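Local coordinates for protein putative dehydrogenase (Pseudomonas fluorescens, PDB 6UUG) that is the monooxygenase of a two-component flavin-dependent system, acting on methanesulfinate in bacterial sulfur assimilation, at residues 50-61 with 206-217. Sequence-based numbering, arbitrary orientation.
Sequences RDERGGTPKAER and NDWNNIGQRQTD
R214 binds the backbone carbonyls of D51 and E52 at the end of helix 32-53 in this acyl-CoA dehydrogenase-type fold. It lies on the loop between strands 202-204 and 221-228. Its NE donates a hydrogen bond to D51 O (2.8 Å), and the oxygen lies in the guanidinium plane. NH2 donates a longer one to E52 O (3.3 Å). NH1 turns back to N210 O of its own loop, so three backbone carbonyls fix the group. A methionine here would probably leave D51 O, E52 O and N210 O without these donors. The carboxylate of D51 does not pair with R214; it forms salt bridges with R375 and R381. A water bridges D51 OD1 to R214 N.

Q215 packs against the link 54-57 between helices 32-53 and 58-67. Its extended chain passes the P57 ring and brings OE1 to R50 NH1 (2.8 Å), with amide and guanidinium nearly coplanar. R50 NH1 also forms a salt bridge with D99, and R50 NE hydrogen-bonds to T46. Q215 NE2 donates to G54 O (3.1 Å), from above the carbonyl plane, and to a water. A third water donates to both Q215 O and D217 OD2. T56 OG1, anti to its own carbonyl carbon (chi1 -52°), donates to D217 OD1 at 3.0 Å, from above the carboxylate plane.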
ATOM      1  N   ARG A  50      27.799 -10.343 -16.961  1.00 43.82           N
ATOM      2  CA  ARG A  50      28.645 -10.231 -15.778  1.00 44.21           C
ATOM      3  C   ARG A  50      27.847 -10.372 -14.484  1.00 45.23           C
ATOM      4  O   ARG A  50      28.414 -10.764 -13.456  1.00 45.39           O
ATOM      5  CB  ARG A  50      29.410  -8.899 -15.802  1.00 46.85           C
ATOM      6  CG  ARG A  50      30.436  -8.810 -16.930  1.00 46.91           C
ATOM      7  CD  ARG A  50      31.275  -7.542 -16.860  1.00 48.80           C
ATOM      8  NE  ARG A  50      30.543  -6.367 -17.329  1.00 44.60           N
ATOM      9  CZ  ARG A  50      30.028  -5.437 -16.528  1.00 44.21           C
ATOM     10  NH1 ARG A  50      30.178  -5.531 -15.215  1.00 45.25           N
ATOM     11  NH2 ARG A  50      29.379  -4.404 -17.043  1.00 40.90           N
ATOM     12  N   ASP A  51      26.551 -10.039 -14.501  1.00 38.76           N
ATOM     13  CA  ASP A  51      25.709 -10.315 -13.340  1.00 41.26           C
ATOM     14  C   ASP A  51      25.652 -11.814 -13.061  1.00 45.95           C
ATOM     15  O   ASP A  51      25.663 -12.239 -11.902  1.00 46.71           O
ATOM     16  CB  ASP A  51      24.307  -9.746 -13.566  1.00 40.88           C
ATOM     17  CG  ASP A  51      23.327 -10.153 -12.482  1.00 46.02           C
ATOM     18  OD1 ASP A  51      23.386  -9.578 -11.373  1.00 48.72           O
ATOM     19  OD2 ASP A  51      22.499 -11.052 -12.747  1.00 41.52           O
ATOM     20  N   GLU A  52      25.624 -12.625 -14.121  1.00 48.03           N
ATOM     21  CA  GLU A  52      25.666 -14.075 -13.963  1.00 53.73           C
ATOM     22  C   GLU A  52      27.043 -14.543 -13.500  1.00 53.96           C
ATOM     23  O   GLU A  52      27.155 -15.348 -12.568  1.00 55.28           O
ATOM     24  CB  GLU A  52      25.286 -14.748 -15.285  1.00 54.64           C
ATOM     25  CG  GLU A  52      25.569 -16.248 -15.323  1.00 63.82           C
ATOM     26  CD  GLU A  52      25.448 -16.828 -16.720  1.00 74.61           C
ATOM     27  OE1 GLU A  52      25.147 -16.059 -17.659  1.00 75.80           O
ATOM     28  OE2 GLU A  52      25.655 -18.051 -16.880  1.00 87.73           O
ATOM     29  N   ARG A  53      28.104 -14.028 -14.129  1.00 52.43           N
ATOM     30  CA  ARG A  53      29.452 -14.518 -13.854  1.00 56.81           C
ATOM     31  C   ARG A  53      29.905 -14.173 -12.440  1.00 57.08           C
ATOM     32  O   ARG A  53      30.542 -14.996 -11.771  1.00 54.99           O
ATOM     33  CB  ARG A  53      30.432 -13.952 -14.882  1.00 58.35           C
ATOM     34  CG  ARG A  53      31.898 -14.056 -14.472  1.00 59.91           C
ATOM     35  CD  ARG A  53      32.832 -14.109 -15.673  1.00 67.68           C
ATOM     36  NE  ARG A  53      33.096 -12.796 -16.258  1.00 74.62           N
ATOM     37  CZ  ARG A  53      32.451 -12.293 -17.307  1.00 68.90           C
ATOM     38  NH1 ARG A  53      31.489 -12.992 -17.899  1.00 70.98           N
ATOM     39  NH2 ARG A  53      32.771 -11.089 -17.768  1.00 65.58           N
ATOM     40  N   GLY A  54      29.590 -12.970 -11.964  1.00 49.05           N
ATOM     41  CA  GLY A  54      30.136 -12.565 -10.683  1.00 49.15           C
ATOM     42  C   GLY A  54      31.634 -12.299 -10.802  1.00 43.03           C
ATOM     43  O   GLY A  54      32.176 -12.069 -11.886  1.00 48.36           O
ATOM     44  N   GLY A  55      32.304 -12.337  -9.652  1.00 47.92           N
ATOM     45  CA  GLY A  55      33.736 -12.139  -9.612  1.00 52.43           C
ATOM     46  C   GLY A  55      34.135 -10.682  -9.764  1.00 48.91           C
ATOM     47  O   GLY A  55      33.319  -9.761  -9.656  1.00 50.09           O
ATOM     48  N   THR A  56      35.426 -10.480 -10.034  1.00 46.26           N
ATOM     49  CA  THR A  56      35.982  -9.136 -10.166  1.00 42.73           C
ATOM     50  C   THR A  56      35.803  -8.631 -11.592  1.00 45.86           C
ATOM     51  O   THR A  56      36.249  -9.300 -12.535  1.00 49.76           O
ATOM     52  CB  THR A  56      37.459  -9.121  -9.793  1.00 46.17           C
ATOM     53  OG1 THR A  56      37.636  -9.731  -8.509  1.00 48.35           O
ATOM     54  CG2 THR A  56      37.981  -7.680  -9.730  1.00 47.59           C
ATOM     55  N   PRO A  57      35.164  -7.475 -11.799  1.00 45.41           N
ATOM     56  CA  PRO A  57      35.043  -6.897 -13.156  1.00 45.59           C
ATOM     57  C   PRO A  57      36.308  -6.137 -13.535  1.00 42.92           C
ATOM     58  O   PRO A  57      36.352  -4.903 -13.595  1.00 40.94           O
ATOM     59  CB  PRO A  57      33.818  -5.987 -13.016  1.00 45.43           C
ATOM     60  CG  PRO A  57      33.859  -5.531 -11.576  1.00 43.22           C
ATOM     61  CD  PRO A  57      34.554  -6.617 -10.766  1.00 40.38           C
ATOM     62  N   LYS A  58      37.377  -6.896 -13.789  1.00 45.21           N
ATOM     63  CA  LYS A  58      38.701  -6.295 -13.960  1.00 43.42           C
ATOM     64  C   LYS A  58      38.753  -5.366 -15.168  1.00 40.08           C
ATOM     65  O   LYS A  58      39.312  -4.265 -15.087  1.00 45.00           O
ATOM     66  CB  LYS A  58      39.754  -7.400 -14.067  1.00 47.20           C
ATOM     67  CG  LYS A  58      41.148  -6.916 -14.441  1.00 46.59           C
ATOM     68  CD  LYS A  58      41.725  -5.960 -13.409  1.00 45.17           C
ATOM     69  CE  LYS A  58      43.187  -5.638 -13.725  1.00 45.18           C
ATOM     70  NZ  LYS A  58      43.720  -4.495 -12.925  1.00 54.72           N
ATOM     71  N   ALA A  59      38.182  -5.788 -16.303  1.00 44.26           N
ATOM     72  CA  ALA A  59      38.188  -4.941 -17.492  1.00 44.33           C
ATOM     73  C   ALA A  59      37.462  -3.620 -17.241  1.00 44.13           C
ATOM     74  O   ALA A  59      37.900  -2.556 -17.703  1.00 38.79           O
ATOM     75  CB  ALA A  59      37.554  -5.691 -18.665  1.00 44.27           C
ATOM     76  N   GLU A  60      36.347  -3.669 -16.509  1.00 44.30           N
ATOM     77  CA  GLU A  60      35.596  -2.451 -16.221  1.00 39.83           C
ATOM     78  C   GLU A  60      36.337  -1.569 -15.221  1.00 39.66           C
ATOM     79  O   GLU A  60      36.316  -0.339 -15.336  1.00 37.75           O
ATOM     80  CB  GLU A  60      34.198  -2.808 -15.704  1.00 44.11           C
ATOM     81  CG  GLU A  60      33.278  -3.451 -16.742  1.00 44.73           C
ATOM     82  CD  GLU A  60      33.737  -4.839 -17.198  1.00 50.09           C
ATOM     83  OE1 GLU A  60      34.307  -5.593 -16.374  1.00 50.44           O
ATOM     84  OE2 GLU A  60      33.534  -5.169 -18.390  1.00 51.62           O
ATOM     85  N   ARG A  61      36.995  -2.179 -14.235  1.00 39.55           N
ATOM     86  CA  ARG A  61      37.771  -1.401 -13.277  1.00 39.80           C
ATOM     87  C   ARG A  61      38.954  -0.724 -13.956  1.00 42.79           C
ATOM     88  O   ARG A  61      39.278   0.428 -13.646  1.00 37.24           O
ATOM     89  CB  ARG A  61      38.234  -2.297 -12.126  1.00 38.63           C
ATOM     90  CG  ARG A  61      37.084  -2.852 -11.267  1.00 42.70           C
ATOM     91  CD  ARG A  61      37.564  -3.887 -10.253  1.00 41.25           C
ATOM     92  NE  ARG A  61      38.512  -3.303  -9.315  1.00 40.31           N
ATOM     93  CZ  ARG A  61      38.177  -2.730  -8.163  1.00 41.41           C
ATOM     94  NH1 ARG A  61      36.899  -2.668  -7.780  1.00 39.34           N
ATOM     95  NH2 ARG A  61      39.123  -2.212  -7.391  1.00 40.76           N
ATOM     96  N   ASN A 206      38.125 -13.085  -1.510  1.00 74.42           N
ATOM     97  CA  ASN A 206      37.274 -12.950  -2.691  1.00 79.67           C
ATOM     98  C   ASN A 206      36.287 -14.114  -2.779  1.00 79.19           C
ATOM     99  O   ASN A 206      36.125 -14.755  -3.819  1.00 82.71           O
ATOM    100  CB  ASN A 206      38.112 -12.837  -3.967  1.00 80.91           C
ATOM    101  CG  ASN A 206      37.496 -11.892  -4.991  1.00 79.09           C
ATOM    102  OD1 ASN A 206      36.310 -11.553  -4.915  1.00 74.05           O
ATOM    103  ND2 ASN A 206      38.304 -11.461  -5.954  1.00 75.35           N
ATOM    104  N   ASP A 207      35.639 -14.392  -1.650  1.00 77.63           N
ATOM    105  CA  ASP A 207      34.580 -15.387  -1.553  1.00 81.20           C
ATOM    106  C   ASP A 207      33.192 -14.764  -1.651  1.00 79.98           C
ATOM    107  O   ASP A 207      32.198 -15.439  -1.357  1.00 77.73           O
ATOM    108  CB  ASP A 207      34.709 -16.159  -0.240  1.00 78.78           C
ATOM    109  CG  ASP A 207      34.829 -15.239   0.960  1.00 78.50           C
ATOM    110  OD1 ASP A 207      35.466 -14.171   0.822  1.00 73.78           O
ATOM    111  OD2 ASP A 207      34.285 -15.574   2.033  1.00 78.65           O
ATOM    112  N   TRP A 208      33.109 -13.494  -2.041  1.00 74.28           N
ATOM    113  CA  TRP A 208      31.833 -12.797  -2.126  1.00 70.63           C
ATOM    114  C   TRP A 208      30.870 -13.540  -3.046  1.00 71.79           C
ATOM    115  O   TRP A 208      31.146 -13.723  -4.236  1.00 70.86           O
ATOM    116  CB  TRP A 208      32.061 -11.371  -2.623  1.00 65.76           C
ATOM    117  CG  TRP A 208      30.803 -10.580  -2.787  1.00 60.72           C
ATOM    118  CD1 TRP A 208      30.323 -10.033  -3.947  1.00 58.56           C
ATOM    119  CD2 TRP A 208      29.859 -10.240  -1.760  1.00 61.33           C
ATOM    120  NE1 TRP A 208      29.137  -9.371  -3.702  1.00 59.89           N
ATOM    121  CE2 TRP A 208      28.833  -9.483  -2.369  1.00 63.89           C
ATOM    122  CE3 TRP A 208      29.779 -10.504  -0.387  1.00 64.40           C
ATOM    123  CZ2 TRP A 208      27.747  -8.980  -1.648  1.00 60.08           C
ATOM    124  CZ3 TRP A 208      28.697 -10.005   0.327  1.00 60.69           C
ATOM    125  CH2 TRP A 208      27.694  -9.256  -0.306  1.00 61.37           C
ATOM    126  N   ASN A 209      29.737 -13.964  -2.485  1.00 68.34           N
ATOM    127  CA  ASN A 209      28.761 -14.767  -3.220  1.00 63.68           C
ATOM    128  C   ASN A 209      27.377 -14.374  -2.704  1.00 60.16           C
ATOM    129  O   ASN A 209      26.927 -14.881  -1.671  1.00 52.97           O
ATOM    130  CB  ASN A 209      29.037 -16.255  -3.037  1.00 66.64           C
ATOM    131  CG  ASN A 209      28.404 -17.109  -4.119  1.00 67.89           C
ATOM    132  OD1 ASN A 209      28.166 -16.648  -5.241  1.00 65.85           O
ATOM    133  ND2 ASN A 209      28.129 -18.368  -3.789  1.00 70.35           N
ATOM    134  N   ASN A 210      26.711 -13.476  -3.427  1.00 59.25           N
ATOM    135  CA  ASN A 210      25.468 -12.873  -2.968  1.00 55.04           C
ATOM    136  C   ASN A 210      24.475 -12.849  -4.124  1.00 45.23           C
ATOM    137  O   ASN A 210      24.862 -12.973  -5.288  1.00 46.44           O
ATOM    138  CB  ASN A 210      25.743 -11.469  -2.428  1.00 50.04           C
ATOM    139  CG  ASN A 210      24.625 -10.941  -1.572  1.00 52.33           C
ATOM    140  OD1 ASN A 210      23.576 -10.557  -2.086  1.00 48.96           O
ATOM    141  ND2 ASN A 210      24.845 -10.893  -0.255  1.00 46.29           N
ATOM    142  N   ILE A 211      23.179 -12.710  -3.804  1.00 44.46           N
ATOM    143  CA  ILE A 211      22.179 -12.720  -4.875  1.00 42.44           C
ATOM    144  C   ILE A 211      22.203 -11.415  -5.661  1.00 38.12           C
ATOM    145  O   ILE A 211      21.788 -11.383  -6.828  1.00 41.76           O
ATOM    146  CB  ILE A 211      20.763 -13.010  -4.338  1.00 43.64           C
ATOM    147  CG1 ILE A 211      20.323 -11.915  -3.360  1.00 49.87           C
ATOM    148  CG2 ILE A 211      20.702 -14.417  -3.731  1.00 41.42           C
ATOM    149  CD1 ILE A 211      18.828 -11.630  -3.369  1.00 47.80           C
ATOM    150  N   GLY A 212      22.676 -10.322  -5.045  1.00 41.53           N
ATOM    151  CA  GLY A 212      22.831  -9.059  -5.733  1.00 40.61           C
ATOM    152  C   GLY A 212      24.209  -8.477  -5.462  1.00 39.28           C
ATOM    153  O   GLY A 212      24.980  -9.005  -4.655  1.00 40.08           O
ATOM    154  N   GLN A 213      24.502  -7.364  -6.147  1.00 40.08           N
ATOM    155  CA  GLN A 213      25.804  -6.699  -6.024  1.00 40.90           C
ATOM    156  C   GLN A 213      26.952  -7.674  -6.267  1.00 41.94           C
ATOM    157  O   GLN A 213      27.949  -7.686  -5.538  1.00 42.39           O
ATOM    158  CB  GLN A 213      25.952  -6.033  -4.654  1.00 43.28           C
ATOM    159  CG  GLN A 213      24.971  -4.907  -4.402  1.00 43.00           C
ATOM    160  CD  GLN A 213      25.035  -3.825  -5.466  1.00 43.47           C
ATOM    161  OE1 GLN A 213      24.366  -3.914  -6.495  1.00 42.80           O
ATOM    162  NE2 GLN A 213      25.844  -2.792  -5.221  1.00 41.28           N
ATOM    163  N   ARG A 214      26.818  -8.492  -7.311  1.00 38.76           N
ATOM    164  CA  ARG A 214      27.649  -9.684  -7.454  1.00 41.48           C
ATOM    165  C   ARG A 214      29.063  -9.395  -7.947  1.00 45.40           C
ATOM    166  O   ARG A 214      29.846 -10.340  -8.098  1.00 45.73           O
ATOM    167  CB  ARG A 214      26.964 -10.685  -8.388  1.00 43.54           C
ATOM    168  CG  ARG A 214      25.686 -11.261  -7.777  1.00 45.09           C
ATOM    169  CD  ARG A 214      24.993 -12.293  -8.666  1.00 45.68           C
ATOM    170  NE  ARG A 214      25.923 -13.238  -9.284  1.00 50.40           N
ATOM    171  CZ  ARG A 214      26.508 -14.258  -8.655  1.00 57.97           C
ATOM    172  NH1 ARG A 214      26.284 -14.479  -7.364  1.00 53.34           N
ATOM    173  NH2 ARG A 214      27.336 -15.058  -9.322  1.00 55.42           N
ATOM    174  N   GLN A 215      29.422  -8.131  -8.191  1.00 45.09           N
ATOM    175  CA  GLN A 215      30.773  -7.803  -8.638  1.00 43.24           C
ATOM    176  C   GLN A 215      31.398  -6.705  -7.780  1.00 43.01           C
ATOM    177  O   GLN A 215      32.269  -5.969  -8.250  1.00 44.20           O
ATOM    178  CB  GLN A 215      30.782  -7.409 -10.117  1.00 41.41           C
ATOM    179  CG  GLN A 215      30.477  -8.583 -11.064  1.00 42.85           C
ATOM    180  CD  GLN A 215      30.876  -8.309 -12.508  1.00 43.56           C
ATOM    181  OE1 GLN A 215      30.470  -7.305 -13.104  1.00 45.27           O
ATOM    182  NE2 GLN A 215      31.692  -9.201 -13.078  1.00 44.29           N
ATOM    183  N   THR A 216      30.988  -6.603  -6.514  1.00 45.78           N
ATOM    184  CA  THR A 216      31.577  -5.657  -5.568  1.00 45.00           C
ATOM    185  C   THR A 216      32.686  -6.265  -4.710  1.00 47.81           C
ATOM    186  O   THR A 216      33.270  -5.548  -3.890  1.00 51.23           O
ATOM    187  CB  THR A 216      30.493  -5.072  -4.650  1.00 46.16           C
ATOM    188  OG1 THR A 216      29.837  -6.135  -3.935  1.00 46.36           O
ATOM    189  CG2 THR A 216      29.469  -4.299  -5.466  1.00 35.85           C
ATOM    190  N   ASP A 217      32.983  -7.561  -4.863  1.00 45.76           N
ATOM    191  CA  ASP A 217      34.073  -8.216  -4.125  1.00 50.88           C
ATOM    192  C   ASP A 217      33.920  -8.056  -2.611  1.00 55.35           C
ATOM    193  O   ASP A 217      34.909  -7.919  -1.890  1.00 52.38           O
ATOM    194  CB  ASP A 217      35.446  -7.685  -4.568  1.00 50.26           C
ATOM    195  CG  ASP A 217      35.719  -7.905  -6.045  1.00 55.20           C
ATOM    196  OD1 ASP A 217      35.473  -9.030  -6.538  1.00 56.36           O
ATOM    197  OD2 ASP A 217      36.183  -6.949  -6.713  1.00 58.67           O
TER
HETATM  198  O   HOH W   1      24.455  -8.462  -9.120  1.00 43.48           O
HETATM  199  O   HOH W   2      33.419  -9.668 -15.230  1.00 54.13           O
HETATM  200  O   HOH W   3      34.901  -4.664  -7.963  1.00 41.35           O